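PDB 4AJ9: catalase-3 from Neurospora crassa, which uses heme to break down hydrogen peroxide into oxygen and water, and is thought to protect the cell from peroxide damage. Local coordinates for residues 125-130 with 324-329; 131-136 with 332-337. All coordinates share one frame; numbering follows the deposited sequence.

Contact 1: 125-130 with 324-329; sequences RFYTDE and EQISFQ. With HEM (protoporphyrin IX containing Fe), chain Y.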
ATOM      1  N   ARG C 125     -11.502 -24.075  -4.453  1.00  4.76           N
ATOM      2  CA  ARG C 125     -10.340 -24.428  -3.647  1.00  3.68           C
ATOM      3  C   ARG C 125     -10.604 -25.713  -2.868  1.00  5.74           C
ATOM      4  O   ARG C 125     -11.627 -25.837  -2.180  1.00  5.64           O
ATOM      5  CB  ARG C 125      -9.988 -23.312  -2.659  1.00  2.28           C
ATOM      6  CG  ARG C 125      -8.971 -23.757  -1.590  1.00  2.90           C
ATOM      7  CD  ARG C 125      -8.317 -22.542  -0.946  1.00  6.76           C
ATOM      8  NE  ARG C 125      -7.684 -21.728  -1.976  1.00  3.79           N
ATOM      9  CZ  ARG C 125      -7.401 -20.441  -1.854  1.00  5.07           C
ATOM     10  NH1 ARG C 125      -7.682 -19.796  -0.724  1.00  2.55           N
ATOM     11  NH2 ARG C 125      -6.837 -19.795  -2.876  1.00  2.84           N
ATOM     12  N   PHE C 126      -9.681 -26.664  -2.968  1.00  6.24           N
ATOM     13  CA  PHE C 126      -9.716 -27.838  -2.106  1.00  4.04           C
ATOM     14  C   PHE C 126      -8.706 -27.585  -1.013  1.00  7.60           C
ATOM     15  O   PHE C 126      -7.533 -27.368  -1.301  1.00  3.64           O
ATOM     16  CB  PHE C 126      -9.288 -29.097  -2.870  1.00  3.91           C
ATOM     17  CG  PHE C 126     -10.145 -29.427  -4.059  1.00  5.19           C
ATOM     18  CD1 PHE C 126      -9.855 -28.893  -5.306  1.00  3.37           C
ATOM     19  CD2 PHE C 126     -11.201 -30.326  -3.946  1.00  7.96           C
ATOM     20  CE1 PHE C 126     -10.634 -29.214  -6.417  1.00  4.88           C
ATOM     21  CE2 PHE C 126     -11.980 -30.666  -5.059  1.00  3.17           C
ATOM     22  CZ  PHE C 126     -11.690 -30.106  -6.293  1.00  4.47           C
ATOM     23  N   TYR C 127      -9.153 -27.585   0.236  1.00  4.63           N
ATOM     24  CA  TYR C 127      -8.245 -27.413   1.353  1.00  5.54           C
ATOM     25  C   TYR C 127      -7.750 -28.808   1.771  1.00  5.32           C
ATOM     26  O   TYR C 127      -8.246 -29.384   2.748  1.00  5.78           O
ATOM     27  CB  TYR C 127      -8.974 -26.723   2.514  1.00  3.23           C
ATOM     28  CG  TYR C 127      -9.456 -25.307   2.248  1.00  6.28           C
ATOM     29  CD1 TYR C 127     -10.697 -25.061   1.642  1.00  6.47           C
ATOM     30  CD2 TYR C 127      -8.695 -24.212   2.642  1.00  7.06           C
ATOM     31  CE1 TYR C 127     -11.141 -23.754   1.422  1.00  7.25           C
ATOM     32  CE2 TYR C 127      -9.130 -22.912   2.429  1.00  5.49           C
ATOM     33  CZ  TYR C 127     -10.353 -22.690   1.821  1.00  7.66           C
ATOM     34  OH  TYR C 127     -10.770 -21.393   1.615  1.00  3.41           O
ATOM     35  N   THR C 128      -6.795 -29.360   1.016  1.00  3.92           N
ATOM     36  CA  THR C 128      -6.365 -30.750   1.215  1.00  6.50           C
ATOM     37  C   THR C 128      -5.376 -30.870   2.351  1.00  8.99           C
ATOM     38  O   THR C 128      -4.827 -29.867   2.817  1.00  6.48           O
ATOM     39  CB  THR C 128      -5.713 -31.359  -0.044  1.00  5.15           C
ATOM     40  OG1 THR C 128      -4.311 -31.013  -0.090  1.00  6.85           O
ATOM     41  CG2 THR C 128      -6.406 -30.869  -1.306  1.00 10.77           C
ATOM     42  N   ASP C 129      -5.137 -32.098   2.798  1.00  6.38           N
ATOM     43  CA  ASP C 129      -4.180 -32.300   3.881  1.00  8.77           C
ATOM     44  C   ASP C 129      -2.742 -32.222   3.367  1.00  7.24           C
ATOM     45  O   ASP C 129      -1.804 -32.395   4.130  1.00  6.12           O
ATOM     46  CB  ASP C 129      -4.455 -33.605   4.631  1.00 12.46           C
ATOM     47  CG  ASP C 129      -4.631 -34.785   3.699  1.00 34.51           C
ATOM     48  OD1 ASP C 129      -4.040 -34.756   2.597  1.00 26.95           O
ATOM     49  OD2 ASP C 129      -5.354 -35.741   4.067  1.00 36.30           O
ATOM     50  N   GLU C 130      -2.580 -31.926   2.076  1.00  6.54           N
ATOM     51  CA  GLU C 130      -1.256 -31.665   1.499  1.00  8.71           C
ATOM     52  C   GLU C 130      -1.211 -30.299   0.803  1.00  8.83           C
ATOM     53  O   GLU C 130      -0.530 -30.116  -0.213  1.00  5.42           O
ATOM     54  CB  GLU C 130      -0.809 -32.812   0.570  1.00  8.56           C
ATOM     55  CG  GLU C 130      -0.638 -34.126   1.344  1.00  8.65           C
ATOM     56  CD  GLU C 130      -0.078 -35.285   0.525  1.00  9.55           C
ATOM     57  OE1 GLU C 130       0.057 -35.175  -0.711  1.00  9.55           O
ATOM     58  OE2 GLU C 130       0.239 -36.321   1.146  1.00 15.28           O
ATOM     59  N   GLU C 324     -14.833 -11.881  -0.730  1.00  3.15           N
ATOM     60  CA  GLU C 324     -14.042 -10.822  -1.367  1.00  2.67           C
ATOM     61  C   GLU C 324     -12.531 -11.035  -1.210  1.00  3.44           C
ATOM     62  O   GLU C 324     -11.767 -10.827  -2.158  1.00  5.42           O
ATOM     63  CB  GLU C 324     -14.427  -9.432  -0.840  1.00  2.99           C
ATOM     64  CG  GLU C 324     -13.777  -8.286  -1.624  1.00  4.23           C
ATOM     65  CD  GLU C 324     -14.301  -8.175  -3.054  1.00  8.30           C
ATOM     66  OE1 GLU C 324     -15.388  -8.733  -3.328  1.00  6.52           O
ATOM     67  OE2 GLU C 324     -13.638  -7.519  -3.897  1.00  4.43           O
ATOM     68  N   GLN C 325     -12.107 -11.452  -0.017  1.00  2.80           N
ATOM     69  CA  GLN C 325     -10.690 -11.605   0.276  1.00  2.39           C
ATOM     70  C   GLN C 325     -10.049 -12.892  -0.255  1.00  6.40           C
ATOM     71  O   GLN C 325      -8.843 -12.940  -0.413  1.00  3.35           O
ATOM     72  CB  GLN C 325     -10.411 -11.478   1.779  1.00  3.37           C
ATOM     73  CG  GLN C 325     -10.521 -10.052   2.311  1.00  3.26           C
ATOM     74  CD  GLN C 325      -9.874  -9.865   3.686  1.00  5.94           C
ATOM     75  OE1 GLN C 325      -9.098  -8.930   3.896  1.00  6.15           O
ATOM     76  NE2 GLN C 325     -10.212 -10.735   4.627  1.00  5.45           N
ATOM     77  N   ILE C 326     -10.826 -13.935  -0.520  1.00  4.93           N
ATOM     78  CA  ILE C 326     -10.206 -15.173  -0.987  1.00  4.81           C
ATOM     79  C   ILE C 326      -9.389 -14.941  -2.271  1.00  7.28           C
ATOM     80  O   ILE C 326      -9.826 -14.235  -3.177  1.00  4.24           O
ATOM     81  CB  ILE C 326     -11.210 -16.334  -1.167  1.00  4.89           C
ATOM     82  CG1 ILE C 326     -10.453 -17.670  -1.228  1.00  3.62           C
ATOM     83  CG2 ILE C 326     -12.119 -16.082  -2.382  1.00  3.78           C
ATOM     84  CD1 ILE C 326     -11.361 -18.937  -1.210  1.00  3.57           C
ATOM     85  N   SER C 327      -8.197 -15.534  -2.318  1.00  3.53           N
ATOM     86  CA  SER C 327      -7.228 -15.284  -3.385  1.00  1.78           C
ATOM     87  C   SER C 327      -6.898 -16.591  -4.090  1.00  4.16           C
ATOM     88  O   SER C 327      -6.059 -17.361  -3.599  1.00  5.15           O
ATOM     89  CB  SER C 327      -5.931 -14.730  -2.777  1.00  3.79           C
ATOM     90  OG  SER C 327      -6.138 -13.483  -2.135  1.00 10.99           O
ATOM     91  N   PHE C 328      -7.540 -16.851  -5.228  1.00  2.91           N
ATOM     92  CA  PHE C 328      -7.294 -18.090  -5.972  1.00  3.58           C
ATOM     93  C   PHE C 328      -6.016 -17.973  -6.791  1.00  4.02           C
ATOM     94  O   PHE C 328      -5.614 -16.871  -7.163  1.00  1.79           O
ATOM     95  CB  PHE C 328      -8.462 -18.411  -6.910  1.00  4.67           C
ATOM     96  CG  PHE C 328      -9.721 -18.851  -6.203  1.00  4.89           C
ATOM     97  CD1 PHE C 328      -9.909 -20.188  -5.852  1.00  4.30           C
ATOM     98  CD2 PHE C 328     -10.732 -17.942  -5.930  1.00  5.57           C
ATOM     99  CE1 PHE C 328     -11.071 -20.589  -5.217  1.00  5.96           C
ATOM    100  CE2 PHE C 328     -11.895 -18.350  -5.288  1.00  5.34           C
ATOM    101  CZ  PHE C 328     -12.056 -19.673  -4.939  1.00  3.92           C
ATOM    102  N   GLN C 329      -5.387 -19.115  -7.066  1.00  3.44           N
ATOM    103  CA  GLN C 329      -4.195 -19.175  -7.914  1.00  5.68           C
ATOM    104  C   GLN C 329      -4.090 -20.541  -8.595  1.00  5.96           C
ATOM    105  O   GLN C 329      -4.142 -21.575  -7.924  1.00  7.27           O
ATOM    106  CB  GLN C 329      -2.920 -19.006  -7.094  1.00  6.82           C
ATOM    107  CG  GLN C 329      -2.690 -17.661  -6.414  1.00  5.92           C
ATOM    108  CD  GLN C 329      -1.299 -17.622  -5.797  1.00  4.08           C
ATOM    109  OE1 GLN C 329      -0.326 -17.984  -6.446  1.00  5.87           O
ATOM    110  NE2 GLN C 329      -1.207 -17.218  -4.534  1.00  4.73           N
TER
HETATM  111  CHA HEM Y1720      -9.233 -14.079 -11.963  1.00  3.43           C
HETATM  112  CHB HEM Y1720     -10.401 -17.945 -14.678  1.00  4.66           C
HETATM  113  CHC HEM Y1720      -7.019 -16.653 -17.897  1.00  5.71           C
HETATM  114  CHD HEM Y1720      -5.304 -13.368 -14.778  1.00  5.92           C
HETATM  115  C1A HEM Y1720      -9.882 -15.209 -12.426  1.00  3.27           C
HETATM  116  C2A HEM Y1720     -11.021 -15.876 -11.805  1.00  4.40           C
HETATM  117  C3A HEM Y1720     -11.348 -16.933 -12.568  1.00  4.30           C
HETATM  118  C4A HEM Y1720     -10.420 -16.986 -13.681  1.00  4.55           C
HETATM  119  CMA HEM Y1720     -12.489 -17.951 -12.326  1.00  2.35           C
HETATM  120  CAA HEM Y1720     -11.746 -15.395 -10.519  1.00  1.90           C
HETATM  121  CBA HEM Y1720     -11.295 -16.174  -9.287  1.00  4.61           C
HETATM  122  CGA HEM Y1720     -12.121 -15.720  -8.112  1.00  4.30           C
HETATM  123  O1A HEM Y1720     -11.575 -15.022  -7.222  1.00  4.96           O
HETATM  124  O2A HEM Y1720     -13.336 -16.049  -8.067  1.00  4.88           O
HETATM  125  C1B HEM Y1720      -9.545 -17.967 -15.763  1.00  3.63           C
HETATM  126  C2B HEM Y1720      -9.451 -19.025 -16.754  1.00  4.37           C
HETATM  127  C3B HEM Y1720      -8.531 -18.661 -17.661  1.00  3.57           C
HETATM  128  C4B HEM Y1720      -7.998 -17.377 -17.251  1.00  5.58           C
HETATM  129  CMB HEM Y1720     -10.323 -20.301 -16.707  1.00  1.69           C
HETATM  130  CAB HEM Y1720      -8.021 -19.437 -18.899  1.00  8.96           C
HETATM  131  CBB HEM Y1720      -8.088 -20.773 -18.941  1.00 11.90           C
HETATM  132  C1C HEM Y1720      -6.219 -15.715 -17.290  1.00  3.45           C
HETATM  133  C2C HEM Y1720      -4.922 -15.258 -17.764  1.00  4.52           C
HETATM  134  C3C HEM Y1720      -4.480 -14.339 -16.901  1.00  8.29           C
HETATM  135  C4C HEM Y1720      -5.445 -14.218 -15.839  1.00  5.40           C
HETATM  136  CMC HEM Y1720      -4.230 -15.719 -19.061  1.00  2.50           C
HETATM  137  CAC HEM Y1720      -3.148 -13.578 -16.911  1.00  4.71           C
HETATM  138  CBC HEM Y1720      -2.059 -14.176 -17.397  1.00 10.17           C
HETATM  139  C1D HEM Y1720      -6.190 -13.236 -13.749  1.00  8.15           C
HETATM  140  C2D HEM Y1720      -6.016 -12.323 -12.649  1.00  2.41           C
HETATM  141  C3D HEM Y1720      -7.241 -12.543 -11.773  1.00  0.97           C
HETATM  142  C4D HEM Y1720      -8.025 -13.569 -12.424  1.00  1.58           C
HETATM  143  CMD HEM Y1720      -4.837 -11.350 -12.437  1.00  2.92           C
HETATM  144  CAD HEM Y1720      -7.564 -11.831 -10.449  1.00  3.01           C
HETATM  145  CBD HEM Y1720      -7.094 -12.750  -9.327  1.00  3.52           C
HETATM  146  CGD HEM Y1720      -7.271 -12.056  -8.003  1.00  2.95           C
HETATM  147  O1D HEM Y1720      -7.333 -12.765  -6.970  1.00  3.32           O
HETATM  148  O2D HEM Y1720      -7.380 -10.803  -7.989  1.00  7.16           O
HETATM  149  NA  HEM Y1720      -9.547 -15.920 -13.561  1.00  1.81           N
HETATM  150  NB  HEM Y1720      -8.643 -16.990 -16.099  1.00  3.03           N
HETATM  151  NC  HEM Y1720      -6.501 -15.060 -16.110  1.00  4.10           N
HETATM  152  ND  HEM Y1720      -7.368 -13.953 -13.587  1.00  2.46           N
HETATM  153 FE   HEM Y1720      -7.982 -15.567 -14.787  1.00  5.35          FE
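Arg125 reaches across to the backbone of 324-329 and does most of the joining. Its NH2 gives a hydrogen bond to Ser327 O, 2.7 Å away; the oxygen lies in the guanidinium plane, while the nitrogen sits well above the carbonyl plane, 51° out of it. An extended chain, bent at chi3 (-57°), brings NH2 to this carbonyl. Ile326 points back against it and lays CD1 over one guanidinium face, with its CG1 3.5 Å from Arg125 NH1. Beside this, Phe328 turns its ring edge to the strand, CE1 standing 3.6 Å from Arg125 N, and on its other side CD2 lies 3.3 Å from the heme propionate oxygen O1A. Tyr127 is the looser partner: one ring face rests on Arg125 CD, but across the contact its OH merely approaches Ile326 CD1 at 3.8 Å and bonds instead to Ile370 O. Further along, the chain leaves the loop altogether, and Asp129 is exposed to solvent. The guanidinium is also held by Asn371, through NH1. Strand 96-104 lies alongside, with Phe100 against Ile326 and Arg102 against Phe328, while helix 343-360 backs the loop through Gln356 and Arg359.

Contact 2: 131-136 with 332-337; sequences GNFDIV and HIVRGV. With HEM (protoporphyrin IX containing Fe), chain Y.
His332 and Asp134 run alongside each other, ends turned one way, joined by a hydrogen bond of 2.7 Å from His332 ND1 to Asp134 OD2. OD2 lies near the imidazole plane, but the N-H meets the carboxylate from above, 58° out of its plane, the two planes being 80° apart. The same two residues pair through their backbones, Asp134 N to His332 O at 3.2 Å. That carbonyl oxygen is also 3.4 Å from Phe133 CD1. Phe133, whose CG is anti to its backbone N (chi1 176°), swings its ring along the loop: CB packs on Val334 CG1 at 3.8 Å, and CE1 meets Val337 CG1 at 4.1 Å. Behind these, a type II turn from Val334 to Val337, closed by Val337 N to Val334 O, brings both valines to the phenylalanine. In the next shell Glu366 takes His332 NE2, so the imidazole is gripped at both nitrogens, and Phe22 of the second subunit meets its ring. Trp228 of strand 223-232 also touches Phe133. The arrangement pins a loop onto a strand of the antiparallel beta-barrel of the catalase fold, and the strand runs on to Val136, whose CG1 lies against the heme at C3A, 3.6 Å away.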
ATOM      1  N   GLY C 131      -1.947 -29.345   1.369  1.00  4.83           N
ATOM      2  CA  GLY C 131      -1.906 -27.967   0.918  1.00  7.82           C
ATOM      3  C   GLY C 131      -3.135 -27.596   0.116  1.00  5.92           C
ATOM      4  O   GLY C 131      -3.940 -28.453  -0.236  1.00  6.06           O
ATOM      5  N   ASN C 132      -3.284 -26.311  -0.175  1.00  7.17           N
ATOM      6  CA  ASN C 132      -4.415 -25.859  -0.959  1.00  2.98           C
ATOM      7  C   ASN C 132      -4.214 -26.165  -2.433  1.00 10.20           C
ATOM      8  O   ASN C 132      -3.163 -25.855  -2.987  1.00  4.12           O
ATOM      9  CB  ASN C 132      -4.629 -24.351  -0.778  1.00  4.75           C
ATOM     10  CG  ASN C 132      -5.099 -24.001   0.609  1.00 10.76           C
ATOM     11  OD1 ASN C 132      -5.576 -24.867   1.343  1.00  8.08           O
ATOM     12  ND2 ASN C 132      -4.964 -22.727   0.986  1.00  4.99           N
ATOM     13  N   PHE C 133      -5.230 -26.777  -3.045  1.00  3.14           N
ATOM     14  CA  PHE C 133      -5.268 -27.030  -4.478  1.00  4.12           C
ATOM     15  C   PHE C 133      -6.458 -26.298  -5.094  1.00  2.78           C
ATOM     16  O   PHE C 133      -7.594 -26.531  -4.708  1.00  4.66           O
ATOM     17  CB  PHE C 133      -5.397 -28.534  -4.755  1.00  2.27           C
ATOM     18  CG  PHE C 133      -5.542 -28.865  -6.212  1.00  3.29           C
ATOM     19  CD1 PHE C 133      -4.601 -28.434  -7.127  1.00  3.63           C
ATOM     20  CD2 PHE C 133      -6.623 -29.609  -6.670  1.00  5.25           C
ATOM     21  CE1 PHE C 133      -4.728 -28.733  -8.490  1.00  3.86           C
ATOM     22  CE2 PHE C 133      -6.751 -29.927  -8.024  1.00  3.58           C
ATOM     23  CZ  PHE C 133      -5.802 -29.482  -8.937  1.00  4.20           C
ATOM     24  N   ASP C 134      -6.195 -25.399  -6.032  1.00  6.13           N
ATOM     25  CA  ASP C 134      -7.270 -24.631  -6.653  1.00  5.74           C
ATOM     26  C   ASP C 134      -7.405 -25.060  -8.105  1.00  8.27           C
ATOM     27  O   ASP C 134      -6.399 -25.163  -8.836  1.00  6.52           O
ATOM     28  CB  ASP C 134      -6.968 -23.129  -6.669  1.00  4.33           C
ATOM     29  CG  ASP C 134      -6.864 -22.508  -5.288  1.00  4.97           C
ATOM     30  OD1 ASP C 134      -7.171 -23.166  -4.267  1.00  5.11           O
ATOM     31  OD2 ASP C 134      -6.473 -21.321  -5.248  1.00  5.99           O
ATOM     32  N   ILE C 135      -8.642 -25.311  -8.511  1.00  3.10           N
ATOM     33  CA  ILE C 135      -8.974 -25.398  -9.917  1.00  4.74           C
ATOM     34  C   ILE C 135      -9.698 -24.109 -10.267  1.00  4.62           C
ATOM     35  O   ILE C 135     -10.861 -23.894  -9.899  1.00  4.79           O
ATOM     36  CB  ILE C 135      -9.865 -26.617 -10.231  1.00  2.21           C
ATOM     37  CG1 ILE C 135      -9.088 -27.918  -9.962  1.00  4.22           C
ATOM     38  CG2 ILE C 135     -10.356 -26.550 -11.659  1.00  3.45           C
ATOM     39  CD1 ILE C 135      -9.943 -29.193 -10.091  1.00  5.11           C
ATOM     40  N   VAL C 136      -8.993 -23.231 -10.953  1.00  2.20           N
ATOM     41  CA  VAL C 136      -9.528 -21.905 -11.262  1.00  4.48           C
ATOM     42  C   VAL C 136     -10.099 -21.959 -12.666  1.00  5.35           C
ATOM     43  O   VAL C 136      -9.393 -21.721 -13.647  1.00  3.42           O
ATOM     44  CB  VAL C 136      -8.428 -20.825 -11.158  1.00  5.11           C
ATOM     45  CG1 VAL C 136      -9.012 -19.418 -11.395  1.00  6.05           C
ATOM     46  CG2 VAL C 136      -7.743 -20.907  -9.799  1.00  3.44           C
ATOM     47  N   HIS C 332      -1.561 -22.714  -7.136  1.00  4.60           N
ATOM     48  CA  HIS C 332      -1.848 -23.498  -5.944  1.00  5.53           C
ATOM     49  C   HIS C 332      -1.955 -24.951  -6.369  1.00  6.15           C
ATOM     50  O   HIS C 332      -3.050 -25.449  -6.662  1.00  5.92           O
ATOM     51  CB  HIS C 332      -3.145 -23.029  -5.298  1.00  6.93           C
ATOM     52  CG  HIS C 332      -2.988 -21.812  -4.439  1.00  4.47           C
ATOM     53  ND1 HIS C 332      -4.065 -21.069  -4.002  1.00  5.40           N
ATOM     54  CD2 HIS C 332      -1.886 -21.226  -3.913  1.00  7.25           C
ATOM     55  CE1 HIS C 332      -3.629 -20.068  -3.253  1.00  7.85           C
ATOM     56  NE2 HIS C 332      -2.313 -20.146  -3.178  1.00  4.20           N
ATOM     57  N   ILE C 333      -0.811 -25.627  -6.430  1.00  4.88           N
ATOM     58  CA  ILE C 333      -0.775 -27.007  -6.918  1.00  4.99           C
ATOM     59  C   ILE C 333      -0.255 -27.923  -5.823  1.00  9.66           C
ATOM     60  O   ILE C 333       0.380 -27.455  -4.877  1.00  5.99           O
ATOM     61  CB  ILE C 333       0.080 -27.118  -8.208  1.00  6.61           C
ATOM     62  CG1 ILE C 333      -0.155 -28.455  -8.924  1.00  5.61           C
ATOM     63  CG2 ILE C 333       1.573 -26.882  -7.918  1.00  6.54           C
ATOM     64  CD1 ILE C 333       0.341 -28.441 -10.377  1.00  3.69           C
ATOM     65  N   VAL C 334      -0.554 -29.216  -5.930  1.00  3.82           N
ATOM     66  CA  VAL C 334      -0.164 -30.180  -4.900  1.00  4.44           C
ATOM     67  C   VAL C 334       0.502 -31.412  -5.535  1.00  5.66           C
ATOM     68  O   VAL C 334       0.326 -31.675  -6.724  1.00  6.06           O
ATOM     69  CB  VAL C 334      -1.382 -30.638  -4.061  1.00  6.14           C
ATOM     70  CG1 VAL C 334      -2.015 -29.452  -3.323  1.00  4.41           C
ATOM     71  CG2 VAL C 334      -2.417 -31.315  -4.967  1.00  4.81           C
ATOM     72  N   ARG C 335       1.268 -32.152  -4.738  1.00  6.82           N
ATOM     73  CA  ARG C 335       1.837 -33.425  -5.177  1.00  4.32           C
ATOM     74  C   ARG C 335       0.764 -34.269  -5.843  1.00  5.37           C
ATOM     75  O   ARG C 335      -0.322 -34.441  -5.289  1.00  6.92           O
ATOM     76  CB  ARG C 335       2.384 -34.192  -3.974  1.00  8.86           C
ATOM     77  CG  ARG C 335       3.042 -35.523  -4.336  1.00  9.37           C
ATOM     78  CD  ARG C 335       3.521 -36.243  -3.072  1.00 12.57           C
ATOM     79  NE  ARG C 335       3.994 -37.603  -3.342  1.00 14.92           N
ATOM     80  CZ  ARG C 335       5.275 -37.942  -3.456  1.00 17.32           C
ATOM     81  NH1 ARG C 335       6.227 -37.023  -3.333  1.00 11.12           N
ATOM     82  NH2 ARG C 335       5.607 -39.204  -3.696  1.00 19.49           N
ATOM     83  N   GLY C 336       1.071 -34.809  -7.021  1.00  8.08           N
ATOM     84  CA  GLY C 336       0.105 -35.595  -7.771  1.00  7.08           C
ATOM     85  C   GLY C 336      -0.463 -34.871  -8.985  1.00  7.68           C
ATOM     86  O   GLY C 336      -1.125 -35.476  -9.824  1.00  6.25           O
ATOM     87  N   VAL C 337      -0.206 -33.571  -9.080  1.00  4.74           N
ATOM     88  CA  VAL C 337      -0.683 -32.777 -10.200  1.00  2.55           C
ATOM     89  C   VAL C 337       0.500 -31.971 -10.726  1.00  7.86           C
ATOM     90  O   VAL C 337       1.376 -31.589  -9.946  1.00  6.30           O
ATOM     91  CB  VAL C 337      -1.806 -31.807  -9.750  1.00  3.00           C
ATOM     92  CG1 VAL C 337      -2.354 -31.016 -10.931  1.00  2.01           C
ATOM     93  CG2 VAL C 337      -2.934 -32.571  -9.048  1.00  5.34           C
TER
HETATM   94  CHA HEM Y1720      -9.233 -14.079 -11.963  1.00  3.43           C
HETATM   95  CHB HEM Y1720     -10.401 -17.945 -14.678  1.00  4.66           C
HETATM   96  CHC HEM Y1720      -7.019 -16.653 -17.897  1.00  5.71           C
HETATM   97  CHD HEM Y1720      -5.304 -13.368 -14.778  1.00  5.92           C
HETATM   98  C1A HEM Y1720      -9.882 -15.209 -12.426  1.00  3.27           C
HETATM   99  C2A HEM Y1720     -11.021 -15.876 -11.805  1.00  4.40           C
HETATM  100  C3A HEM Y1720     -11.348 -16.933 -12.568  1.00  4.30           C
HETATM  101  C4A HEM Y1720     -10.420 -16.986 -13.681  1.00  4.55           C
HETATM  102  CMA HEM Y1720     -12.489 -17.951 -12.326  1.00  2.35           C
HETATM  103  CAA HEM Y1720     -11.746 -15.395 -10.519  1.00  1.90           C
HETATM  104  CBA HEM Y1720     -11.295 -16.174  -9.287  1.00  4.61           C
HETATM  105  CGA HEM Y1720     -12.121 -15.720  -8.112  1.00  4.30           C
HETATM  106  O1A HEM Y1720     -11.575 -15.022  -7.222  1.00  4.96           O
HETATM  107  O2A HEM Y1720     -13.336 -16.049  -8.067  1.00  4.88           O
HETATM  108  C1B HEM Y1720      -9.545 -17.967 -15.763  1.00  3.63           C
HETATM  109  C2B HEM Y1720      -9.451 -19.025 -16.754  1.00  4.37           C
HETATM  110  C3B HEM Y1720      -8.531 -18.661 -17.661  1.00  3.57           C
HETATM  111  C4B HEM Y1720      -7.998 -17.377 -17.251  1.00  5.58           C
HETATM  112  CMB HEM Y1720     -10.323 -20.301 -16.707  1.00  1.69           C
HETATM  113  CAB HEM Y1720      -8.021 -19.437 -18.899  1.00  8.96           C
HETATM  114  CBB HEM Y1720      -8.088 -20.773 -18.941  1.00 11.90           C
HETATM  115  C1C HEM Y1720      -6.219 -15.715 -17.290  1.00  3.45           C
HETATM  116  C2C HEM Y1720      -4.922 -15.258 -17.764  1.00  4.52           C
HETATM  117  C3C HEM Y1720      -4.480 -14.339 -16.901  1.00  8.29           C
HETATM  118  C4C HEM Y1720      -5.445 -14.218 -15.839  1.00  5.40           C
HETATM  119  CMC HEM Y1720      -4.230 -15.719 -19.061  1.00  2.50           C
HETATM  120  CAC HEM Y1720      -3.148 -13.578 -16.911  1.00  4.71           C
HETATM  121  CBC HEM Y1720      -2.059 -14.176 -17.397  1.00 10.17           C
HETATM  122  C1D HEM Y1720      -6.190 -13.236 -13.749  1.00  8.15           C
HETATM  123  C2D HEM Y1720      -6.016 -12.323 -12.649  1.00  2.41           C
HETATM  124  C3D HEM Y1720      -7.241 -12.543 -11.773  1.00  0.97           C
HETATM  125  C4D HEM Y1720      -8.025 -13.569 -12.424  1.00  1.58           C
HETATM  126  CMD HEM Y1720      -4.837 -11.350 -12.437  1.00  2.92           C
HETATM  127  CAD HEM Y1720      -7.564 -11.831 -10.449  1.00  3.01           C
HETATM  128  CBD HEM Y1720      -7.094 -12.750  -9.327  1.00  3.52           C
HETATM  129  CGD HEM Y1720      -7.271 -12.056  -8.003  1.00  2.95           C
HETATM  130  O1D HEM Y1720      -7.333 -12.765  -6.970  1.00  3.32           O
HETATM  131  O2D HEM Y1720      -7.380 -10.803  -7.989  1.00  7.16           O
HETATM  132  NA  HEM Y1720      -9.547 -15.920 -13.561  1.00  1.81           N
HETATM  133  NB  HEM Y1720      -8.643 -16.990 -16.099  1.00  3.03           N
HETATM  134  NC  HEM Y1720      -6.501 -15.060 -16.110  1.00  4.10           N
HETATM  135  ND  HEM Y1720      -7.368 -13.953 -13.587  1.00  2.46           N
HETATM  136 FE   HEM Y1720      -7.982 -15.567 -14.787  1.00  5.35          FE

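Contacts 1 and 2 are centred about 9 Å apart and share one hairpin: strands 121-128 and 131-138 are antiparallel neighbours, with Phe126 N 2.7 Å from Phe133 O. Asp134 is the junction. Its OD1 makes a salt bridge with Arg125 NE at 2.8 Å, and its OD2, besides its part in contact 2, accepts from Gln329 N, so one carboxylate ties the strand pair to two points, Gln329 and His332, of the loop between helix 319-324 and strand 337-338. Both contacts reach the heme, Phe328 at a propionate and Val136 at the porphyrin. Tyr352, the probable axial ligand, is about 4 Å from Gln329 and 7 Å from Asp134, side chain to side chain.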